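Local coordinates for protein diacylglycerol kinase (Bacillus anthracis, PDB 3S40) that probably phosphorylates diacylglycerol with ATP to give phosphatidic acid, as a two-domain lipid kinase whose parts resemble those of NAD kinases, at residues Val15-Gly20 against Phe70-Thr75; Asn27-Ile31 against Ile113-Ala117; Pro182-Asp188 against Ala259-Glu265; Asp194-Met200 against Asp225-Ser231. All blocks are in the same frame, centred on the assembly; numbering follows the deposited sequence.

Contact 1 of 4, residues Val15-Gly20 against Phe70-Thr75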
# COMPACT_ATOMS: atom_id res chain seq x y z
N VAL A 15 17.49 5.67 -2.21
CA VAL A 15 18.02 4.62 -1.36
C VAL A 15 17.96 4.99 0.11
O VAL A 15 18.53 6.00 0.51
CB VAL A 15 19.50 4.33 -1.69
CG1 VAL A 15 20.11 3.41 -0.63
CG2 VAL A 15 19.62 3.73 -3.10
N ASN A 16 17.27 4.17 0.89
CA ASN A 16 17.35 4.23 2.35
C ASN A 16 18.53 3.37 2.79
O ASN A 16 18.48 2.14 2.70
CB ASN A 16 16.05 3.73 2.98
CG ASN A 16 16.09 3.74 4.50
OD1 ASN A 16 17.09 4.12 5.10
ND2 ASN A 16 14.99 3.34 5.13
N PRO A 17 19.61 4.02 3.27
CA PRO A 17 20.86 3.32 3.57
C PRO A 17 20.67 2.29 4.67
O PRO A 17 21.43 1.33 4.77
CB PRO A 17 21.80 4.45 4.03
CG PRO A 17 21.17 5.72 3.56
CD PRO A 17 19.70 5.46 3.58
N LYS A 18 19.65 2.50 5.49
CA LYS A 18 19.34 1.54 6.54
C LYS A 18 18.60 0.31 6.02
O LYS A 18 18.52 -0.71 6.70
CB LYS A 18 18.51 2.20 7.65
CG LYS A 18 19.33 2.86 8.74
CD LYS A 18 19.51 4.34 8.51
CE LYS A 18 20.34 4.96 9.63
NZ LYS A 18 20.37 6.45 9.57
N ALA A 19 18.06 0.40 4.80
CA ALA A 19 17.17 -0.66 4.35
C ALA A 19 17.93 -1.96 4.12
O ALA A 19 19.15 -1.96 3.99
CB ALA A 19 16.42 -0.24 3.08
N GLY A 20 17.20 -3.07 4.07
CA GLY A 20 17.78 -4.32 3.66
C GLY A 20 18.42 -5.10 4.80
O GLY A 20 19.01 -4.53 5.72
N PHE A 70 14.18 2.09 -2.91
CA PHE A 70 14.71 0.96 -2.16
C PHE A 70 14.49 1.20 -0.68
O PHE A 70 15.14 2.05 -0.09
CB PHE A 70 16.21 0.76 -2.42
CG PHE A 70 16.83 -0.33 -1.56
CD1 PHE A 70 16.20 -1.55 -1.41
CD2 PHE A 70 18.05 -0.13 -0.93
CE1 PHE A 70 16.77 -2.57 -0.63
CE2 PHE A 70 18.63 -1.15 -0.16
CZ PHE A 70 17.99 -2.36 -0.00
N GLY A 71 13.57 0.45 -0.08
CA GLY A 71 13.30 0.61 1.33
C GLY A 71 12.05 -0.09 1.81
O GLY A 71 11.32 -0.70 1.03
N GLY A 72 11.80 -0.00 3.12
CA GLY A 72 10.61 -0.61 3.70
C GLY A 72 9.31 0.14 3.47
O GLY A 72 9.23 1.10 2.69
N ASP A 73 8.27 -0.30 4.18
CA ASP A 73 6.93 0.27 4.04
C ASP A 73 6.89 1.75 4.41
O ASP A 73 6.17 2.52 3.79
CB ASP A 73 5.93 -0.54 4.88
CG ASP A 73 5.92 -2.02 4.52
OD1 ASP A 73 6.88 -2.75 4.91
OD2 ASP A 73 4.97 -2.47 3.85
N GLY A 74 7.65 2.15 5.42
CA GLY A 74 7.71 3.55 5.78
C GLY A 74 8.23 4.42 4.64
O GLY A 74 7.65 5.46 4.31
N THR A 75 9.34 4.01 4.04
CA THR A 75 9.93 4.75 2.92
C THR A 75 9.00 4.78 1.70
O THR A 75 8.85 5.82 1.07
CB THR A 75 11.31 4.19 2.53
OG1 THR A 75 12.13 4.11 3.70
CG2 THR A 75 11.99 5.11 1.51
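A19 CB sits over one face of the F70 ring, 4.1 Å from its centroid and 16° off the ring normal, a CH-pi contact displaced toward the rim. The same methyl presses on G71 CA at 3.7 Å. At the ring edge, V15 CG1 meets F70 CD2 at 4.1 Å, each side chain crossing the other at a slant. This buried end is fixed by a parallel beta bridge between V15 and F70, with N16 N bonded almost straight (169°) to F70 O at 3.2 Å.

The other end is looser. N16 slants across toward T75, its chi1 of 178° carrying the amide there; N16 ND2 donates to T75 OG1 at 3.3 Å, bent and tilted from the amide plane. N16 OD1 accepts from K18 N at 3.1 Å, an Asx turn within the type I turn N16-A19, while the exposed K18 side chain leads away. G71-T75 spells GGDGT, the motif that in diacylglycerol and NAD kinases serves nucleotide binding, so this loop pair probably borders that site. The D73 carboxylate, in the first turn of helix 73-83, accepts from N101 N and D102 N. Strand 42-46 flanks V15, G20 and G71 bond to G97 and I95, and helix 24-38 packs N27 and I31 on F70.

Contact 2 of 4, residues Asn27-Ile31 against Ile113-Ala117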
# COMPACT_ATOMS: atom_id res chain seq x y z
N ASN A 27 23.96 -4.61 -0.59
CA ASN A 27 22.68 -4.31 -1.22
C ASN A 27 22.83 -3.57 -2.55
O ASN A 27 22.15 -3.85 -3.52
CB ASN A 27 21.80 -3.51 -0.26
CG ASN A 27 21.43 -4.32 0.97
OD1 ASN A 27 21.43 -5.56 0.92
ND2 ASN A 27 21.12 -3.64 2.06
N LEU A 28 23.75 -2.61 -2.58
CA LEU A 28 23.92 -1.81 -3.76
C LEU A 28 24.57 -2.61 -4.90
O LEU A 28 24.34 -2.34 -6.08
CB LEU A 28 24.71 -0.56 -3.41
CG LEU A 28 23.97 0.78 -3.39
CD1 LEU A 28 22.51 0.61 -3.07
CD2 LEU A 28 24.64 1.77 -2.42
N THR A 29 25.35 -3.62 -4.54
CA THR A 29 25.93 -4.52 -5.53
C THR A 29 24.81 -5.32 -6.19
O THR A 29 24.89 -5.70 -7.35
CB THR A 29 26.90 -5.51 -4.86
OG1 THR A 29 28.02 -4.78 -4.34
CG2 THR A 29 27.38 -6.55 -5.86
N LYS A 30 23.77 -5.59 -5.42
CA LYS A 30 22.66 -6.37 -5.95
C LYS A 30 21.73 -5.54 -6.83
O LYS A 30 21.25 -6.01 -7.86
CB LYS A 30 21.90 -7.01 -4.80
CG LYS A 30 22.70 -8.09 -4.11
CD LYS A 30 21.96 -8.59 -2.87
CE LYS A 30 22.77 -9.65 -2.14
NZ LYS A 30 22.02 -10.22 -0.97
N ILE A 31 21.49 -4.29 -6.46
CA ILE A 31 20.43 -3.57 -7.18
C ILE A 31 20.90 -2.57 -8.22
O ILE A 31 20.23 -2.36 -9.21
CB ILE A 31 19.43 -2.89 -6.22
CG1 ILE A 31 20.02 -1.63 -5.61
CG2 ILE A 31 18.95 -3.88 -5.16
CD1 ILE A 31 19.12 -1.01 -4.54
N ILE A 113 16.18 -8.87 -3.54
CA ILE A 113 16.32 -7.52 -4.08
C ILE A 113 17.02 -7.50 -5.43
O ILE A 113 16.71 -6.66 -6.27
CB ILE A 113 16.98 -6.55 -3.10
CG1 ILE A 113 18.42 -6.97 -2.79
CG2 ILE A 113 16.15 -6.46 -1.82
CD1 ILE A 113 19.12 -6.01 -1.85
N ALA A 114 17.94 -8.44 -5.66
CA ALA A 114 18.59 -8.53 -6.96
C ALA A 114 17.55 -8.78 -8.05
O ALA A 114 17.58 -8.16 -9.11
CB ALA A 114 19.67 -9.63 -6.98
N GLU A 115 16.65 -9.73 -7.78
CA GLU A 115 15.56 -10.07 -8.72
C GLU A 115 14.57 -8.92 -8.91
O GLU A 115 14.07 -8.70 -10.02
CB GLU A 115 14.82 -11.32 -8.25
CG GLU A 115 15.67 -12.58 -8.27
CD GLU A 115 16.32 -12.81 -9.63
OE1 GLU A 115 15.62 -12.64 -10.65
OE2 GLU A 115 17.52 -13.15 -9.68
N ALA A 116 14.27 -8.22 -7.82
CA ALA A 116 13.41 -7.04 -7.86
C ALA A 116 13.99 -5.95 -8.77
O ALA A 116 13.24 -5.28 -9.49
CB ALA A 116 13.19 -6.50 -6.44
N ALA A 117 15.31 -5.73 -8.72
CA ALA A 117 15.94 -4.71 -9.55
C ALA A 117 15.86 -5.10 -11.02
O ALA A 117 15.59 -4.28 -11.87
CB ALA A 117 17.44 -4.47 -9.12
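I113 pushes its CD1 between N27 and I31, and K30 lies across the same isoleucine. This joins helices 24-38 and 113-120 side by side on one side of the parallel sheet of the alpha/beta kinase domain, where I31 and I113 both rest on F70 and I95. The short segments run roughly in the same direction, crossing at -35° with axes 8.5 Å apart.

I113 is the side chain that projects across. Its CG1 stands between the backbone N and the carbonyl carbon (chi1 64°), and the branch then extends straight toward the other helix. N27 meets it at about a right angle, with OD1 3.6 Å from I113 CD1. K30 also crosses I113 squarely: its extended aliphatic chain brings CD to 3.9 Å from I113 CG1, while the ammonium end leads off the interface. I31 comes in obliquely, and its CG2 touches I113 CB at 3.9 Å.

Farther along, small residues let the backbones close in. A114 CA approaches K30 O at 3.8 Å, and the CB atoms of K30 and A114 meet on the more open side. No hydrogen bond crosses between the segments, so the fit depends on shape and apolar burial. On the buried side the A117 methyl settles against I31, its CB lying 3.9 Å from I31 CB and 3.5 Å from I31 O.

Contact 3 of 4, residues Pro182-Asp188 against Ala259-Glu265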
# COMPACT_ATOMS: atom_id res chain seq x y z
N PRO A 182 -19.87 0.88 18.43
CA PRO A 182 -20.89 1.05 17.39
C PRO A 182 -20.36 1.86 16.20
O PRO A 182 -19.56 2.78 16.36
CB PRO A 182 -21.98 1.84 18.10
CG PRO A 182 -21.25 2.64 19.12
CD PRO A 182 -20.10 1.78 19.57
N VAL A 183 -20.83 1.50 15.01
CA VAL A 183 -20.37 2.12 13.79
C VAL A 183 -21.55 2.24 12.84
O VAL A 183 -22.49 1.42 12.87
CB VAL A 183 -19.24 1.29 13.11
CG1 VAL A 183 -19.82 0.04 12.42
CG2 VAL A 183 -18.47 2.14 12.11
N LYS A 184 -21.50 3.27 12.02
CA LYS A 184 -22.50 3.50 11.00
C LYS A 184 -21.72 3.72 9.71
O LYS A 184 -20.83 4.58 9.66
CB LYS A 184 -23.31 4.75 11.34
CG LYS A 184 -24.68 4.82 10.71
CD LYS A 184 -25.52 5.92 11.35
CE LYS A 184 -25.26 6.05 12.86
NZ LYS A 184 -25.45 4.77 13.61
N ILE A 185 -22.03 2.95 8.68
CA ILE A 185 -21.29 3.06 7.42
C ILE A 185 -22.24 3.31 6.27
O ILE A 185 -23.16 2.54 6.05
CB ILE A 185 -20.45 1.79 7.10
CG1 ILE A 185 -19.48 1.48 8.25
CG2 ILE A 185 -19.68 1.96 5.80
CD1 ILE A 185 -18.70 0.18 8.09
N THR A 186 -22.02 4.41 5.55
CA THR A 186 -22.73 4.67 4.30
C THR A 186 -21.78 4.43 3.14
O THR A 186 -20.64 4.91 3.13
CB THR A 186 -23.22 6.13 4.21
OG1 THR A 186 -22.09 7.02 4.13
CG2 THR A 186 -24.07 6.49 5.41
N TYR A 187 -22.24 3.68 2.14
CA TYR A 187 -21.36 3.35 1.04
C TYR A 187 -22.15 3.30 -0.25
O TYR A 187 -22.97 2.40 -0.45
CB TYR A 187 -20.65 2.03 1.30
CG TYR A 187 -21.61 0.89 1.53
CD1 TYR A 187 -21.95 0.02 0.49
CD2 TYR A 187 -22.20 0.70 2.77
CE1 TYR A 187 -22.84 -1.02 0.70
CE2 TYR A 187 -23.09 -0.34 2.98
CZ TYR A 187 -23.41 -1.20 1.95
OH TYR A 187 -24.30 -2.23 2.16
N ASP A 188 -21.90 4.26 -1.12
CA ASP A 188 -22.65 4.38 -2.37
C ASP A 188 -24.17 4.32 -2.10
O ASP A 188 -24.89 3.52 -2.70
CB ASP A 188 -22.23 3.30 -3.37
CG ASP A 188 -20.71 3.25 -3.57
OD1 ASP A 188 -20.03 4.27 -3.33
OD2 ASP A 188 -20.20 2.18 -3.96
N ALA A 259 -17.12 -0.86 -2.32
CA ALA A 259 -17.78 0.40 -2.64
C ALA A 259 -16.79 1.47 -3.10
O ALA A 259 -15.60 1.37 -2.82
CB ALA A 259 -18.57 0.89 -1.44
N LYS A 260 -17.28 2.47 -3.82
CA LYS A 260 -16.40 3.54 -4.31
C LYS A 260 -16.40 4.76 -3.40
O LYS A 260 -15.41 5.48 -3.34
CB LYS A 260 -16.75 3.97 -5.73
CG LYS A 260 -16.42 2.94 -6.79
CD LYS A 260 -16.49 3.56 -8.17
CE LYS A 260 -16.06 2.57 -9.25
NZ LYS A 260 -15.72 3.27 -10.52
N SER A 261 -17.51 5.01 -2.72
CA SER A 261 -17.65 6.20 -1.89
C SER A 261 -18.19 5.81 -0.53
O SER A 261 -19.31 5.29 -0.40
CB SER A 261 -18.55 7.24 -2.55
OG SER A 261 -18.54 8.45 -1.81
N ILE A 262 -17.39 6.07 0.50
CA ILE A 262 -17.64 5.49 1.81
C ILE A 262 -17.59 6.53 2.90
O ILE A 262 -16.68 7.36 2.96
CB ILE A 262 -16.62 4.38 2.10
CG1 ILE A 262 -16.60 3.38 0.94
CG2 ILE A 262 -16.92 3.70 3.43
CD1 ILE A 262 -15.58 2.28 1.07
N HIS A 263 -18.59 6.49 3.77
CA HIS A 263 -18.57 7.33 4.95
C HIS A 263 -18.72 6.48 6.20
O HIS A 263 -19.66 5.67 6.30
CB HIS A 263 -19.66 8.41 4.91
CG HIS A 263 -19.51 9.44 5.98
ND1 HIS A 263 -20.16 9.34 7.20
CD2 HIS A 263 -18.77 10.57 6.04
CE1 HIS A 263 -19.83 10.38 7.95
NE2 HIS A 263 -18.98 11.14 7.27
N ILE A 264 -17.81 6.68 7.14
CA ILE A 264 -17.78 5.91 8.37
C ILE A 264 -17.94 6.83 9.58
O ILE A 264 -17.15 7.75 9.79
CB ILE A 264 -16.47 5.12 8.55
CG1 ILE A 264 -16.12 4.36 7.27
CG2 ILE A 264 -16.58 4.17 9.73
CD1 ILE A 264 -14.90 4.92 6.58
N GLU A 265 -18.97 6.54 10.38
CA GLU A 265 -19.28 7.35 11.54
C GLU A 265 -19.33 6.46 12.77
O GLU A 265 -19.82 5.33 12.71
CB GLU A 265 -20.61 8.06 11.33
CG GLU A 265 -21.22 8.67 12.58
CD GLU A 265 -22.66 9.12 12.37
OE1 GLU A 265 -22.98 9.61 11.26
OE2 GLU A 265 -23.48 8.97 13.31
O HOH W 1 -21.06 6.98 1.19
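V183 CG2 and I264 CG2 meet obliquely at 3.7 Å, and I185 and I262 lie side by side pointing the same way, their CG2 methyls 4.0 Å apart. In both isoleucines CG2 is anti to the backbone N, which turns these branches toward each other across the strands. Y187 CB continues the apolar row against A259 CB at 3.6 Å. I185, Y187 and I262 all pack on I226 of strand 224-230, so this face is the inner one of the beta sandwich.

Between the faces runs the antiparallel backbone pairing of strands 181-187 and 261-266. K184 with E265 and T186 with H263 are hydrogen-bonded pairs, each bonded in both directions; I185 with I264 and Y187 with I262 are non-hydrogen-bonded pairs, where CA-H groups approach carbonyl oxygens.

The outer face carries K184, T186, H263 and E265. K184 and E265 run alongside each other, with K184 CE 3.4 Å from E265 OE2, but K184 NZ forms its salt bridge with E193. A water donates to S261 O and bonds T186 OG1 at 3.1 Å. At the strand end the D188 carboxylate grips two successive amides through its syn lone pairs: OD1 takes S261 N at 2.7 Å and OD2 takes K260 N at 2.9 Å. D188 N returns a bond to S261 O.

The two-pronged grip holds the D188 carboxylate in a fixed rotation and probably keeps it ionised, fastening the exposed end of strand 181-187 to the start of the neighbouring strand.

Contact 4 of 4, residues Asp194-Met200 against Asp225-Ser231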
# COMPACT_ATOMS: atom_id res chain seq x y z
N ASP A 194 -24.00 -1.28 13.11
CA ASP A 194 -23.79 -2.44 13.98
C ASP A 194 -22.72 -2.21 15.04
O ASP A 194 -22.15 -1.13 15.16
CB ASP A 194 -23.45 -3.68 13.15
CG ASP A 194 -24.24 -4.90 13.58
OD1 ASP A 194 -25.48 -4.80 13.71
OD2 ASP A 194 -23.62 -5.96 13.80
N GLU A 195 -22.48 -3.26 15.81
CA GLU A 195 -21.46 -3.27 16.85
C GLU A 195 -20.27 -4.02 16.29
O GLU A 195 -20.37 -5.22 16.00
CB GLU A 195 -22.00 -3.97 18.09
CG GLU A 195 -21.21 -3.72 19.37
CD GLU A 195 -21.53 -2.37 20.00
OE1 GLU A 195 -22.21 -1.55 19.34
OE2 GLU A 195 -21.09 -2.13 21.14
N ALA A 196 -19.15 -3.33 16.16
CA ALA A 196 -17.95 -3.91 15.55
C ALA A 196 -16.77 -3.85 16.49
O ALA A 196 -16.64 -2.94 17.30
CB ALA A 196 -17.60 -3.17 14.26
N VAL A 197 -15.89 -4.84 16.37
CA VAL A 197 -14.62 -4.81 17.09
C VAL A 197 -13.53 -4.22 16.19
O VAL A 197 -12.56 -3.62 16.67
CB VAL A 197 -14.22 -6.21 17.60
CG1 VAL A 197 -14.60 -7.30 16.60
CG2 VAL A 197 -12.73 -6.26 17.90
N LEU A 198 -13.71 -4.37 14.87
CA LEU A 198 -12.72 -3.90 13.90
C LEU A 198 -13.37 -3.43 12.60
O LEU A 198 -14.26 -4.08 12.07
CB LEU A 198 -11.71 -5.01 13.61
CG LEU A 198 -10.72 -4.77 12.47
CD1 LEU A 198 -9.57 -3.88 12.93
CD2 LEU A 198 -10.19 -6.08 11.94
N VAL A 199 -12.93 -2.28 12.10
CA VAL A 199 -13.40 -1.81 10.80
C VAL A 199 -12.23 -1.50 9.89
O VAL A 199 -11.31 -0.79 10.27
CB VAL A 199 -14.25 -0.55 10.94
CG1 VAL A 199 -14.74 -0.10 9.56
CG2 VAL A 199 -15.44 -0.81 11.88
N MSE A 200 -12.28 -2.04 8.68
CA MSE A 200 -11.22 -1.76 7.74
C MSE A 200 -11.63 -1.55 6.31
O MSE A 200 -12.62 -2.12 5.82
CB MSE A 200 -10.15 -2.80 7.83
CG MSE A 200 -9.19 -2.43 8.90
SE MSE A 200 -7.86 -3.73 8.98
CE MSE A 200 -7.37 -3.78 7.05
N ASP A 225 -12.52 -2.07 -0.43
CA ASP A 225 -13.15 -3.16 0.32
C ASP A 225 -13.39 -2.78 1.77
O ASP A 225 -12.45 -2.56 2.54
CB ASP A 225 -12.31 -4.43 0.24
CG ASP A 225 -12.43 -5.12 -1.10
OD1 ASP A 225 -12.99 -6.24 -1.17
OD2 ASP A 225 -11.98 -4.52 -2.10
N ILE A 226 -14.66 -2.69 2.13
CA ILE A 226 -15.05 -2.48 3.51
C ILE A 226 -15.10 -3.84 4.19
O ILE A 226 -15.69 -4.78 3.66
CB ILE A 226 -16.43 -1.84 3.62
CG1 ILE A 226 -16.47 -0.50 2.88
CG2 ILE A 226 -16.84 -1.69 5.08
CD1 ILE A 226 -17.83 0.17 2.88
N PHE A 227 -14.49 -3.93 5.36
CA PHE A 227 -14.45 -5.19 6.08
C PHE A 227 -14.68 -4.91 7.56
O PHE A 227 -13.91 -4.17 8.20
CB PHE A 227 -13.09 -5.88 5.85
CG PHE A 227 -13.00 -7.28 6.40
CD1 PHE A 227 -13.45 -8.35 5.66
CD2 PHE A 227 -12.47 -7.51 7.66
CE1 PHE A 227 -13.36 -9.65 6.16
CE2 PHE A 227 -12.38 -8.80 8.17
CZ PHE A 227 -12.83 -9.86 7.42
N VAL A 228 -15.75 -5.47 8.09
CA VAL A 228 -16.11 -5.25 9.48
C VAL A 228 -16.15 -6.56 10.25
O VAL A 228 -16.81 -7.51 9.85
CB VAL A 228 -17.49 -4.60 9.58
CG1 VAL A 228 -17.86 -4.40 11.04
CG2 VAL A 228 -17.50 -3.28 8.83
N VAL A 229 -15.44 -6.63 11.37
CA VAL A 229 -15.61 -7.81 12.21
C VAL A 229 -16.53 -7.46 13.37
O VAL A 229 -16.22 -6.57 14.17
CB VAL A 229 -14.30 -8.36 12.73
CG1 VAL A 229 -14.56 -9.66 13.49
CG2 VAL A 229 -13.34 -8.60 11.57
N LYS A 230 -17.66 -8.14 13.44
CA LYS A 230 -18.66 -7.85 14.45
C LYS A 230 -18.20 -8.34 15.81
O LYS A 230 -17.29 -9.16 15.90
CB LYS A 230 -20.00 -8.47 14.06
CG LYS A 230 -20.41 -8.16 12.63
CD LYS A 230 -21.74 -8.81 12.25
CE LYS A 230 -22.04 -8.59 10.77
NZ LYS A 230 -23.34 -9.19 10.35
N SER A 231 -18.83 -7.83 16.86
CA SER A 231 -18.50 -8.23 18.22
C SER A 231 -18.47 -9.75 18.40
O SER A 231 -17.81 -10.27 19.30
CB SER A 231 -19.51 -7.61 19.20
OG SER A 231 -20.84 -7.77 18.73
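The F227 ring stems from a CB set 3.8 Å from M200 O, but a chi1 of -172° swings it away from strand 198-202 to pack among I214, I254 and F237. The D194 carboxylate meets K230 obliquely: D194 OD2 lies 3.7 Å from the aliphatic K230 CD, and the extended lysine chain runs on to bond NZ to N252 O. The E195 carboxylate turns aside to T180, and that of D225 to H256 and K258.

Opposite faces of the paired strands hold different partners. On one, L198 slants across V229, CD2 4.1 Å from V229 CG2, with F237 of helix 234-240 covering both. On the other, V199 and V228 stand together, and I185 of the facing sheet packs on V228. A196 CB, from before the corner in the chain, presses to 3.5 Å on V228 CG1.

That corner comes at V197, where the chain passes from one sheet of the NAD-kinase-like beta sandwich to the other. Strand 194-196 crosses strand 225-230 at 87°, whereas strand 198-200 runs antiparallel to it. A classic beta bulge accompanies the bend: V197 and L198 both face V229, whose O takes a firm bond from V197 N at 2.8 Å and a weak one from L198 N at 3.4 Å. V229 N returns a bond to L198 O, and beyond the bulge M200 and F227 form a pair hydrogen-bonded in both directions; M200, a selenomethionine, sends its side-chain end away from strand 225-230. Before the corner, S231 N reaches E195 O at 3.2 Å from above the carbonyl plane.

Contacts 1 and 2 belong to the kinase domain and 3 and 4 to the beta sandwich. Within the first pair F70 is shared: its ring, engaged by 15-20, also has I31 CD1 3.8 Å from F70 CG, and N27 ND2 packs at 3.2 Å from A19 O. Contact 2 therefore lies against the loop and strand end of contact 1, which probably border the nucleotide site. Contact 4 is nested in the chain loop closed by contact 3; the two meet through V183 N and D194 O, probably hydrogen-bonded at 2.9 Å, and through I262 CD1 on I226 CG1 at 3.4 Å. Between domains, contacts 1 and 4 come within about 13 Å at their nearest atoms, while centres of contacts 2 and 3 lie about 42 Å apart.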